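Local structure of phosphoribosylaminoimidazole-succinocarboxamide synthase (Thermotoga maritima, 1KUT) at residues Cys43-Thr47 against Glu186-Asp190; Leu50-Leu54 against Ala154-Phe159. The protein catalyses the ATP-dependent condensation of 5-amino-1-(5-phosphoribosyl)imidazole-4-carboxylate with L-aspartate to give SAICAR, a step of de novo purine biosynthesis. All blocks are in the same frame, centred on the assembly; numbering follows the deposited sequence.

Interaction 1: Cys43-Thr47 against Glu186-Asp190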
loop_
_atom_site.group_PDB
_atom_site.type_symbol
_atom_site.label_atom_id
_atom_site.label_comp_id
_atom_site.label_asym_id
_atom_site.label_seq_id
_atom_site.Cartn_x
_atom_site.Cartn_y
_atom_site.Cartn_z
ATOM N N CYS B 43 -18.101 -22.290 10.812
ATOM C CA CYS B 43 -16.787 -21.699 10.593
ATOM C C CYS B 43 -15.718 -22.308 11.507
ATOM O O CYS B 43 -14.589 -22.550 11.078
ATOM C CB CYS B 43 -16.867 -20.176 10.770
ATOM S SG CYS B 43 -17.757 -19.321 9.392
ATOM N N ALA B 44 -16.078 -22.576 12.756
ATOM C CA ALA B 44 -15.140 -23.169 13.695
ATOM C C ALA B 44 -14.650 -24.488 13.127
ATOM O O ALA B 44 -13.447 -24.739 13.065
ATOM C CB ALA B 44 -15.813 -23.395 15.060
ATOM N N GLU B 45 -15.577 -25.329 12.687
ATOM C CA GLU B 45 -15.178 -26.623 12.145
ATOM C C GLU B 45 -14.414 -26.576 10.817
ATOM O O GLU B 45 -13.464 -27.333 10.632
ATOM C CB GLU B 45 -16.387 -27.545 12.016
ATOM C CG GLU B 45 -16.039 -28.918 11.500
ATOM C CD GLU B 45 -17.258 -29.814 11.391
ATOM O OE1 GLU B 45 -17.102 -30.969 10.919
ATOM O OE2 GLU B 45 -18.370 -29.358 11.782
ATOM N N THR B 46 -14.795 -25.713 9.879
ATOM C CA THR B 46 -14.033 -25.694 8.635
ATOM C C THR B 46 -12.643 -25.106 8.923
ATOM O O THR B 46 -11.668 -25.487 8.300
ATOM C CB THR B 46 -14.779 -24.948 7.475
ATOM O OG1 THR B 46 -14.270 -23.626 7.306
ATOM C CG2 THR B 46 -16.265 -24.892 7.749
ATOM N N THR B 47 -12.541 -24.218 9.901
ATOM C CA THR B 47 -11.233 -23.668 10.264
ATOM C C THR B 47 -10.345 -24.802 10.783
ATOM O O THR B 47 -9.206 -24.957 10.342
ATOM C CB THR B 47 -11.352 -22.599 11.384
ATOM O OG1 THR B 47 -12.082 -21.473 10.888
ATOM C CG2 THR B 47 -9.968 -22.129 11.850
ATOM N N GLU B 186 -8.733 -17.309 11.615
ATOM C CA GLU B 186 -9.502 -18.443 11.113
ATOM C C GLU B 186 -9.316 -18.693 9.613
ATOM O O GLU B 186 -8.472 -18.065 8.959
ATOM C CB GLU B 186 -10.989 -18.214 11.407
ATOM C CG GLU B 186 -11.646 -17.083 10.585
ATOM C CD GLU B 186 -13.136 -16.876 10.910
ATOM O OE1 GLU B 186 -13.457 -16.184 11.907
ATOM O OE2 GLU B 186 -13.992 -17.418 10.177
ATOM N N ILE B 187 -10.106 -19.623 9.081
ATOM C CA ILE B 187 -10.074 -19.953 7.669
ATOM C C ILE B 187 -11.454 -20.455 7.277
ATOM O O ILE B 187 -11.748 -21.647 7.375
ATOM C CB ILE B 187 -9.049 -21.051 7.339
ATOM C CG1 ILE B 187 -7.650 -20.651 7.797
ATOM C CG2 ILE B 187 -8.995 -21.241 5.846
ATOM C CD1 ILE B 187 -6.589 -21.691 7.445
ATOM N N SER B 188 -12.309 -19.545 6.819
ATOM C CA SER B 188 -13.657 -19.931 6.437
ATOM C C SER B 188 -14.159 -18.991 5.367
ATOM O O SER B 188 -13.432 -18.102 4.936
ATOM C CB SER B 188 -14.575 -19.847 7.653
ATOM O OG SER B 188 -14.690 -18.491 8.077
ATOM N N PRO B 189 -15.415 -19.185 4.914
ATOM C CA PRO B 189 -15.975 -18.306 3.882
ATOM C C PRO B 189 -15.850 -16.849 4.273
ATOM O O PRO B 189 -15.899 -15.965 3.421
ATOM C CB PRO B 189 -17.420 -18.786 3.775
ATOM C CG PRO B 189 -17.244 -20.286 3.924
ATOM C CD PRO B 189 -16.282 -20.360 5.121
ATOM N N ASP B 190 -15.679 -16.586 5.566
ATOM C CA ASP B 190 -15.516 -15.207 6.017
ATOM C C ASP B 190 -14.144 -14.628 5.616
ATOM O O ASP B 190 -13.988 -13.414 5.538
ATOM C CB ASP B 190 -15.635 -15.116 7.541
ATOM C CG ASP B 190 -17.068 -15.107 8.028
ATOM O OD1 ASP B 190 -17.270 -14.849 9.231
ATOM O OD2 ASP B 190 -17.990 -15.357 7.234
#

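Interaction 2: Leu50-Leu54 against Ala154-Phe159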
loop_
_atom_site.group_PDB
_atom_site.type_symbol
_atom_site.label_atom_id
_atom_site.label_comp_id
_atom_site.label_asym_id
_atom_site.label_seq_id
_atom_site.Cartn_x
_atom_site.Cartn_y
_atom_site.Cartn_z
ATOM N N LEU B 50 -9.297 -27.245 7.875
ATOM C CA LEU B 50 -8.263 -26.624 7.064
ATOM C C LEU B 50 -6.912 -26.494 7.811
ATOM O O LEU B 50 -5.878 -26.918 7.298
ATOM C CB LEU B 50 -8.753 -25.257 6.574
ATOM C CG LEU B 50 -9.539 -25.154 5.249
ATOM C CD1 LEU B 50 -9.910 -26.532 4.694
ATOM C CD2 LEU B 50 -10.772 -24.278 5.453
HETATM N N MSE B 51 -6.918 -25.939 9.020
HETATM C CA MSE B 51 -5.676 -25.755 9.790
HETATM C C MSE B 51 -4.969 -27.048 10.178
HETATM O O MSE B 51 -3.738 -27.081 10.297
HETATM C CB MSE B 51 -5.946 -24.945 11.052
HETATM C CG MSE B 51 -6.365 -23.529 10.774
HETATM SE SE MSE B 51 -6.062 -22.468 12.351
HETATM C CE MSE B 51 -7.326 -23.244 13.551
ATOM N N LYS B 52 -5.754 -28.102 10.392
ATOM C CA LYS B 52 -5.212 -29.419 10.722
ATOM C C LYS B 52 -4.429 -29.893 9.488
ATOM O O LYS B 52 -3.289 -30.352 9.586
ATOM C CB LYS B 52 -6.362 -30.387 11.025
ATOM C CG LYS B 52 -5.929 -31.771 11.486
ATOM C CD LYS B 52 -5.231 -31.706 12.843
ATOM C CE LYS B 52 -4.828 -33.096 13.329
ATOM N NZ LYS B 52 -3.861 -33.017 14.472
ATOM N N TYR B 53 -5.052 -29.755 8.323
ATOM C CA TYR B 53 -4.438 -30.131 7.050
ATOM C C TYR B 53 -3.107 -29.408 6.849
ATOM O O TYR B 53 -2.129 -29.993 6.395
ATOM C CB TYR B 53 -5.395 -29.762 5.916
ATOM C CG TYR B 53 -4.806 -29.801 4.526
ATOM C CD1 TYR B 53 -4.563 -31.015 3.876
ATOM C CD2 TYR B 53 -4.538 -28.616 3.840
ATOM C CE1 TYR B 53 -4.071 -31.046 2.560
ATOM C CE2 TYR B 53 -4.047 -28.630 2.544
ATOM C CZ TYR B 53 -3.816 -29.847 1.903
ATOM O OH TYR B 53 -3.336 -29.846 0.606
ATOM N N LEU B 54 -3.104 -28.120 7.166
ATOM C CA LEU B 54 -1.938 -27.258 7.047
ATOM C C LEU B 54 -0.822 -27.645 8.029
ATOM O O LEU B 54 0.352 -27.745 7.645
ATOM C CB LEU B 54 -2.363 -25.811 7.314
ATOM C CG LEU B 54 -2.690 -24.836 6.169
ATOM C CD1 LEU B 54 -3.275 -25.569 4.986
ATOM C CD2 LEU B 54 -3.642 -23.757 6.697
ATOM N N ALA B 154 -1.024 -24.400 -0.770
ATOM C CA ALA B 154 -1.435 -25.665 -0.159
ATOM C C ALA B 154 -2.954 -25.763 -0.137
ATOM O O ALA B 154 -3.515 -26.825 -0.415
ATOM C CB ALA B 154 -0.905 -25.758 1.254
ATOM N N LEU B 155 -3.618 -24.652 0.193
ATOM C CA LEU B 155 -5.081 -24.615 0.256
ATOM C C LEU B 155 -5.681 -24.665 -1.136
ATOM O O LEU B 155 -6.749 -25.248 -1.353
ATOM C CB LEU B 155 -5.564 -23.350 0.976
ATOM C CG LEU B 155 -5.422 -23.327 2.490
ATOM C CD1 LEU B 155 -6.010 -22.037 3.049
ATOM C CD2 LEU B 155 -6.150 -24.539 3.065
ATOM N N LYS B 156 -4.994 -24.038 -2.079
ATOM C CA LYS B 156 -5.448 -24.031 -3.460
ATOM C C LYS B 156 -5.499 -25.463 -4.008
ATOM O O LYS B 156 -6.436 -25.839 -4.712
ATOM C CB LYS B 156 -4.498 -23.186 -4.308
ATOM C CG LYS B 156 -4.619 -23.450 -5.806
ATOM C CD LYS B 156 -3.490 -22.808 -6.596
ATOM C CE LYS B 156 -3.538 -23.273 -8.041
ATOM N NZ LYS B 156 -3.504 -24.771 -8.082
ATOM N N GLU B 157 -4.486 -26.256 -3.686
ATOM C CA GLU B 157 -4.421 -27.640 -4.159
ATOM C C GLU B 157 -5.467 -28.492 -3.452
ATOM O O GLU B 157 -5.964 -29.490 -3.991
ATOM C CB GLU B 157 -3.017 -28.200 -3.911
ATOM C CG GLU B 157 -1.941 -27.341 -4.544
ATOM C CD GLU B 157 -0.571 -27.553 -3.922
ATOM O OE1 GLU B 157 -0.481 -27.549 -2.671
ATOM O OE2 GLU B 157 0.417 -27.710 -4.679
ATOM N N PHE B 158 -5.799 -28.074 -2.240
ATOM C CA PHE B 158 -6.793 -28.748 -1.426
ATOM C C PHE B 158 -8.171 -28.690 -2.091
ATOM O O PHE B 158 -8.766 -29.728 -2.394
ATOM C CB PHE B 158 -6.865 -28.076 -0.058
ATOM C CG PHE B 158 -7.795 -28.751 0.888
ATOM C CD1 PHE B 158 -7.408 -29.912 1.549
ATOM C CD2 PHE B 158 -9.072 -28.245 1.102
ATOM C CE1 PHE B 158 -8.282 -30.562 2.418
ATOM C CE2 PHE B 158 -9.957 -28.885 1.962
ATOM C CZ PHE B 158 -9.563 -30.046 2.624
ATOM N N PHE B 159 -8.673 -27.475 -2.312
ATOM C CA PHE B 159 -9.987 -27.272 -2.928
ATOM C C PHE B 159 -10.011 -27.728 -4.373
ATOM O O PHE B 159 -11.074 -27.990 -4.945
ATOM C CB PHE B 159 -10.379 -25.797 -2.869
ATOM C CG PHE B 159 -10.562 -25.286 -1.482
ATOM C CD1 PHE B 159 -11.576 -25.790 -0.675
ATOM C CD2 PHE B 159 -9.703 -24.318 -0.966
ATOM C CE1 PHE B 159 -11.734 -25.339 0.638
ATOM C CE2 PHE B 159 -9.851 -23.861 0.343
ATOM C CZ PHE B 159 -10.869 -24.372 1.147
#

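Interaction 1: Cys43-Thr47 against Glu186-Asp190
Thr47 and Thr46 of helix 39-55 turn their hydroxyls onto the backbone N and O of Ile187, in the loop that joins strands 181-183 and 192-196 of the SAICAR synthetase fold. With OG1 anti to its own carbonyl carbon (chi1 -65°), Thr47 brings its hydroxyl to the loop and folds it back on its helix at once: OG1 donates to Cys43 O at 2.7 Å, standing above that carbonyl plane, while Thr47 N reaches the same oxygen from the opposite face. The Thr47 methyl CG2 rests against the Glu186 backbone, and the two side chains cross at roughly a right angle. Thr46 OG1 adds a weak bond to Ile187 O, so both backbone polar atoms of this buried residue meet a threonine hydroxyl. One turn earlier, Cys43 lays its sulfur alongside Ser188; the Cys43 side chain also touches Tyr217 of helix 214-229 and Phe21 of strand 16-21. The carboxylate of Glu186 is held by Lys8 through OE1. The Thr47 hydroxyl, its proton engaged by Cys43 O, accepts a nearly straight bond from Ile187 N (3.3 Å from Thr47 OG1, 172° at the hydrogen).

Interaction 2: Leu50-Leu54 against Ala154-Phe159
Tyr53, which buries the most surface here, lays its ring over the edge of Phe158 and hydrogen-bonds through its hydroxyl to the backbone oxygen of Ala154, where helices 39-55 and 138-160 cross. The axes of the two short segments approach to 11.0 Å, with 117° between their N-to-C directions, a spacing filled by large side chains from both helices. Tyr53 and Phe158 form an edge-to-face pair with centroids 4.6 Å apart and planes inclined at 54°, well short of a perpendicular T. Phe158 CD1 sits over the centre of the tyrosine ring, 3.5 Å above its plane. Both residues carry CG anti to the backbone N (chi1 167° in Tyr53), and the side chains slide past each other in opposite directions. At the rim of the Tyr53 ring, close to its plane, Ala154 O accepts a bond from OH at 3.2 Å, tilted from the carbonyl plane; Phe158 N, the helical donor, approaches this oxygen from the other face.

Leu50 also packs on Phe158, crossing it at about a right angle and bringing CD1 to 3.6 Å from Phe158 CE2. Leu155 CD2 enters between Leu50 and Leu54, lying 3.6 Å from Leu54 CD1. Leu155 also meets Ile169 and Tyr171 of strand 164-175, and Phe158 touches Leu227 of helix 214-229. The chemistry is therefore overwhelmingly apolar, with one directional bond: the phenol joins the helices without costing Ala154 O its helical partner, and it probably fixes the far end of the tyrosine, while the ring's rotation is more likely set by packing on Phe158.

In the fold
Helix 39-55 serves both contacts: residues 43-47 meet the loop 186-190, and residues 50-54, farther along, meet helix 138-160. The centres of the two contacts are about 12 Å apart, and Ile187 bridges them. While its backbone N and O belong to interaction 1, its side chain reaches into interaction 2, with CD1 3.7 Å from Leu54 CD2 and CG2 4.2 Å from Leu155 CD1; Ile187 O lies 3.4 Å from Leu50 CD2. In sequence, both segments of interaction 2 fall between those of interaction 1. Helix 214-229 borders both, through Tyr217 and Leu221 at the first and Leu223, Cys224 and Leu227 at the second.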